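Local coordinates for protein aspartate--tRNA(Asp/Asn) ligase (PDB 1WYD) that attaches aspartate to both tRNA(Asp) and tRNA(Asn) in two steps, activating the amino acid with ATP before passing it to the acceptor end, at residues M1-E13 with K17-L28. Residues are numbered along the deposited sequence; the frame is centred on the assembly and turned at random.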
# COMPACT_ATOMS: atom_id res chain seq x y z
N MET B 1 -24.50 8.76 13.55
CA MET B 1 -24.91 8.07 12.29
C MET B 1 -26.04 7.07 12.58
O MET B 1 -27.20 7.49 12.71
CB MET B 1 -23.69 7.44 11.60
CG MET B 1 -22.36 8.16 11.98
SD MET B 1 -20.97 8.07 10.75
CE MET B 1 -19.60 8.78 11.73
N TYR B 2 -25.75 5.79 12.73
CA TYR B 2 -26.85 4.86 12.99
C TYR B 2 -26.86 4.36 14.42
O TYR B 2 -27.67 3.52 14.81
CB TYR B 2 -26.84 3.67 12.00
CG TYR B 2 -27.31 3.98 10.60
CD1 TYR B 2 -28.63 3.73 10.21
CD2 TYR B 2 -26.45 4.52 9.65
CE1 TYR B 2 -29.06 4.00 8.90
CE2 TYR B 2 -26.86 4.80 8.35
CZ TYR B 2 -28.17 4.53 7.98
OH TYR B 2 -28.58 4.82 6.69
N ARG B 3 -25.93 4.89 15.20
CA ARG B 3 -25.73 4.45 16.56
C ARG B 3 -25.21 5.63 17.34
O ARG B 3 -24.75 6.59 16.74
CB ARG B 3 -24.68 3.34 16.61
CG ARG B 3 -23.52 3.57 15.68
CD ARG B 3 -22.37 2.77 16.03
NE ARG B 3 -22.49 1.37 15.60
CZ ARG B 3 -21.85 0.84 14.55
NH1 ARG B 3 -21.08 1.61 13.79
NH2 ARG B 3 -21.97 -0.44 14.28
N SER B 4 -25.26 5.54 18.67
CA SER B 4 -24.55 6.46 19.55
C SER B 4 -23.28 5.78 20.05
O SER B 4 -22.25 6.44 20.17
CB SER B 4 -25.43 6.90 20.74
OG SER B 4 -25.53 5.86 21.71
N HIS B 5 -23.34 4.49 20.34
CA HIS B 5 -22.15 3.78 20.85
C HIS B 5 -21.88 2.47 20.12
O HIS B 5 -22.81 1.77 19.68
CB HIS B 5 -22.21 3.54 22.38
CG HIS B 5 -22.32 4.80 23.21
ND1 HIS B 5 -23.45 5.59 23.23
CD2 HIS B 5 -21.43 5.41 24.03
CE1 HIS B 5 -23.25 6.62 24.02
NE2 HIS B 5 -22.03 6.54 24.52
N PHE B 6 -20.61 2.14 19.99
CA PHE B 6 -20.19 0.79 19.66
C PHE B 6 -20.37 -0.07 20.89
O PHE B 6 -20.23 0.42 22.02
CB PHE B 6 -18.73 0.79 19.28
CG PHE B 6 -18.47 1.28 17.89
CD1 PHE B 6 -18.09 2.62 17.67
CD2 PHE B 6 -18.60 0.42 16.80
CE1 PHE B 6 -17.84 3.09 16.37
CE2 PHE B 6 -18.36 0.89 15.48
CZ PHE B 6 -17.97 2.23 15.28
N ILE B 7 -20.65 -1.35 20.69
CA ILE B 7 -20.99 -2.23 21.81
C ILE B 7 -19.95 -2.12 22.92
O ILE B 7 -20.30 -1.91 24.08
CB ILE B 7 -21.15 -3.69 21.32
CG1 ILE B 7 -22.47 -3.84 20.55
CG2 ILE B 7 -21.03 -4.69 22.48
CD1 ILE B 7 -22.41 -4.88 19.43
N ALA B 8 -18.69 -2.21 22.54
CA ALA B 8 -17.56 -2.21 23.46
C ALA B 8 -17.38 -0.88 24.23
O ALA B 8 -16.70 -0.85 25.25
CB ALA B 8 -16.28 -2.56 22.69
N ASP B 9 -18.00 0.20 23.75
CA ASP B 9 -17.96 1.52 24.37
C ASP B 9 -18.70 1.62 25.72
O ASP B 9 -18.46 2.55 26.51
CB ASP B 9 -18.64 2.54 23.44
CG ASP B 9 -17.81 2.91 22.25
OD1 ASP B 9 -18.33 3.67 21.40
OD2 ASP B 9 -16.64 2.52 22.07
N VAL B 10 -19.63 0.68 25.94
CA VAL B 10 -20.53 0.67 27.10
C VAL B 10 -19.93 -0.10 28.30
O VAL B 10 -19.47 -1.23 28.15
CB VAL B 10 -21.92 0.06 26.71
CG1 VAL B 10 -22.93 0.26 27.81
CG2 VAL B 10 -22.43 0.67 25.40
N THR B 11 -19.91 0.54 29.47
CA THR B 11 -19.43 -0.09 30.72
C THR B 11 -20.56 -0.13 31.76
O THR B 11 -21.55 0.60 31.60
CB THR B 11 -18.26 0.70 31.34
OG1 THR B 11 -18.61 2.09 31.40
CG2 THR B 11 -17.03 0.66 30.46
N PRO B 12 -20.42 -0.97 32.81
CA PRO B 12 -21.40 -1.01 33.91
C PRO B 12 -21.76 0.39 34.41
O PRO B 12 -22.91 0.61 34.80
CB PRO B 12 -20.71 -1.81 35.01
CG PRO B 12 -19.65 -2.65 34.31
CD PRO B 12 -19.34 -1.96 32.99
N GLU B 13 -20.80 1.31 34.33
CA GLU B 13 -21.01 2.73 34.62
C GLU B 13 -22.01 3.42 33.70
O GLU B 13 -22.04 4.65 33.63
CB GLU B 13 -19.67 3.48 34.60
CG GLU B 13 -19.49 4.45 35.78
CD GLU B 13 -18.10 5.08 35.85
OE1 GLU B 13 -17.95 6.10 36.56
OE2 GLU B 13 -17.16 4.57 35.20
N LYS B 17 -28.79 4.14 31.51
CA LYS B 17 -28.63 5.08 30.40
C LYS B 17 -29.16 4.58 29.04
O LYS B 17 -29.16 3.39 28.76
CB LYS B 17 -27.18 5.61 30.30
CG LYS B 17 -27.05 7.12 29.96
CD LYS B 17 -28.27 7.98 30.38
CE LYS B 17 -29.13 8.38 29.16
NZ LYS B 17 -30.04 9.55 29.40
N GLU B 18 -29.66 5.51 28.22
CA GLU B 18 -30.11 5.18 26.87
C GLU B 18 -28.98 5.18 25.84
O GLU B 18 -28.24 6.15 25.72
CB GLU B 18 -31.22 6.11 26.40
CG GLU B 18 -31.69 5.76 25.00
CD GLU B 18 -32.79 6.65 24.52
OE1 GLU B 18 -32.48 7.83 24.21
OE2 GLU B 18 -33.95 6.19 24.45
N VAL B 19 -28.88 4.09 25.10
CA VAL B 19 -27.82 3.91 24.13
C VAL B 19 -28.44 3.45 22.81
O VAL B 19 -29.52 2.84 22.80
CB VAL B 19 -26.76 2.91 24.66
CG1 VAL B 19 -25.94 2.31 23.54
CG2 VAL B 19 -25.84 3.59 25.68
N ILE B 20 -27.78 3.78 21.70
CA ILE B 20 -28.18 3.22 20.41
C ILE B 20 -27.05 2.38 19.85
O ILE B 20 -25.96 2.88 19.58
CB ILE B 20 -28.60 4.30 19.43
CG1 ILE B 20 -29.54 5.31 20.12
CG2 ILE B 20 -29.22 3.65 18.17
CD1 ILE B 20 -30.33 6.19 19.17
N TRP B 21 -27.32 1.08 19.73
CA TRP B 21 -26.42 0.15 19.05
C TRP B 21 -26.86 -0.05 17.62
O TRP B 21 -28.07 0.05 17.32
CB TRP B 21 -26.41 -1.19 19.75
CG TRP B 21 -25.54 -1.22 20.95
CD1 TRP B 21 -24.70 -0.25 21.36
CD2 TRP B 21 -25.42 -2.29 21.90
NE1 TRP B 21 -24.04 -0.64 22.51
CE2 TRP B 21 -24.49 -1.88 22.87
CE3 TRP B 21 -26.03 -3.55 22.04
CZ2 TRP B 21 -24.14 -2.68 23.96
CZ3 TRP B 21 -25.68 -4.34 23.11
CH2 TRP B 21 -24.74 -3.91 24.06
N ALA B 22 -25.89 -0.32 16.73
CA ALA B 22 -26.22 -0.83 15.39
C ALA B 22 -25.34 -2.01 15.01
O ALA B 22 -24.19 -2.13 15.46
CB ALA B 22 -26.13 0.27 14.32
N GLY B 23 -25.89 -2.91 14.20
CA GLY B 23 -25.10 -4.04 13.78
C GLY B 23 -25.88 -5.22 13.28
O GLY B 23 -27.00 -5.08 12.82
N TRP B 24 -25.25 -6.38 13.39
CA TRP B 24 -25.74 -7.64 12.85
C TRP B 24 -26.32 -8.54 13.93
O TRP B 24 -25.75 -8.71 15.02
CB TRP B 24 -24.59 -8.37 12.13
CG TRP B 24 -24.22 -7.77 10.81
CD1 TRP B 24 -24.78 -8.04 9.58
CD2 TRP B 24 -23.23 -6.76 10.57
NE1 TRP B 24 -24.19 -7.28 8.59
CE2 TRP B 24 -23.24 -6.48 9.17
CE3 TRP B 24 -22.32 -6.08 11.39
CZ2 TRP B 24 -22.36 -5.57 8.58
CZ3 TRP B 24 -21.45 -5.15 10.79
CH2 TRP B 24 -21.48 -4.91 9.41
N VAL B 25 -27.47 -9.11 13.62
CA VAL B 25 -28.05 -10.20 14.38
C VAL B 25 -27.13 -11.42 14.32
O VAL B 25 -27.18 -12.20 13.36
CB VAL B 25 -29.44 -10.54 13.84
CG1 VAL B 25 -30.03 -11.78 14.55
CG2 VAL B 25 -30.38 -9.29 13.97
N HIS B 26 -26.33 -11.59 15.37
CA HIS B 26 -25.44 -12.75 15.52
C HIS B 26 -26.14 -14.05 15.95
O HIS B 26 -25.87 -15.13 15.41
CB HIS B 26 -24.35 -12.40 16.54
CG HIS B 26 -23.19 -13.33 16.51
ND1 HIS B 26 -22.15 -13.18 15.61
CD2 HIS B 26 -22.89 -14.41 17.26
CE1 HIS B 26 -21.27 -14.14 15.81
NE2 HIS B 26 -21.70 -14.91 16.79
N LEU B 27 -26.99 -13.96 16.98
CA LEU B 27 -27.76 -15.10 17.49
C LEU B 27 -29.07 -14.61 18.02
O LEU B 27 -29.21 -13.45 18.39
CB LEU B 27 -27.06 -15.82 18.65
CG LEU B 27 -26.00 -16.85 18.36
CD1 LEU B 27 -24.96 -16.77 19.51
CD2 LEU B 27 -26.58 -18.25 18.19
N LEU B 28 -30.02 -15.54 18.11
CA LEU B 28 -31.38 -15.25 18.47
C LEU B 28 -31.85 -16.44 19.32
O LEU B 28 -31.92 -17.57 18.83
CB LEU B 28 -32.21 -15.13 17.18
CG LEU B 28 -32.98 -13.88 16.72
CD1 LEU B 28 -32.48 -12.53 17.30
CD2 LEU B 28 -33.06 -13.82 15.16
O HOH W 1 -22.97 -0.69 17.97
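W21 has CG anti to its carbonyl carbon (chi1 -81°), which brings the indole back against I7 although its CB points away from segment 1-13; I7 holds CG1 in the same relation to its own carbonyl carbon (chi1 -74°), laying it over the indole face, and the two side chains cross at about a right angle. This contact joins the N-terminal segment to strand 18-31 of the OB-fold, the domain that reads the anticodon in this class of synthetase. I7 CG1 stands 3.6 Å from the centroid of the W21 six-membered ring, nearly on its normal, a CH-pi contact. V10 CG2 comes in at the indole edge, 3.6 Å from W21 NE1; that nitrogen is buried and has no hydrogen-bond partner. V71 of the adjacent strand 68-77 and I85 and L87 of strand 85-89 also pack on W21. Were W21 cut back to an alanine, I7 CG1 would probably lose the ring it rests on, and a gap would open beside V10 CG2. Nearer the N terminus, the segment is tied to the strand by polar groups. S4 OG accepts the I20 N-H at 3.1 Å in an almost straight bond and is hydrogen-bonded to H5 ND1, 2.6 Å away and in the imidazole plane. I20 O takes S4 N and H5 N from opposite faces of its plane, at 2.9 and 3.2 Å respectively. R3 spreads its guanidinium against the F6 ring; its NH1 forms a salt bridge with E200 of the second subunit, so this end of the segment also borders the dimer interface. A water between the segments accepts from R3 NE and A22 N. Beside it, R3 NH2 donates to A22 O at 3.0 Å; the oxygen lies near the guanidinium plane, while the nitrogen stands above the plane of the A22 carbonyl.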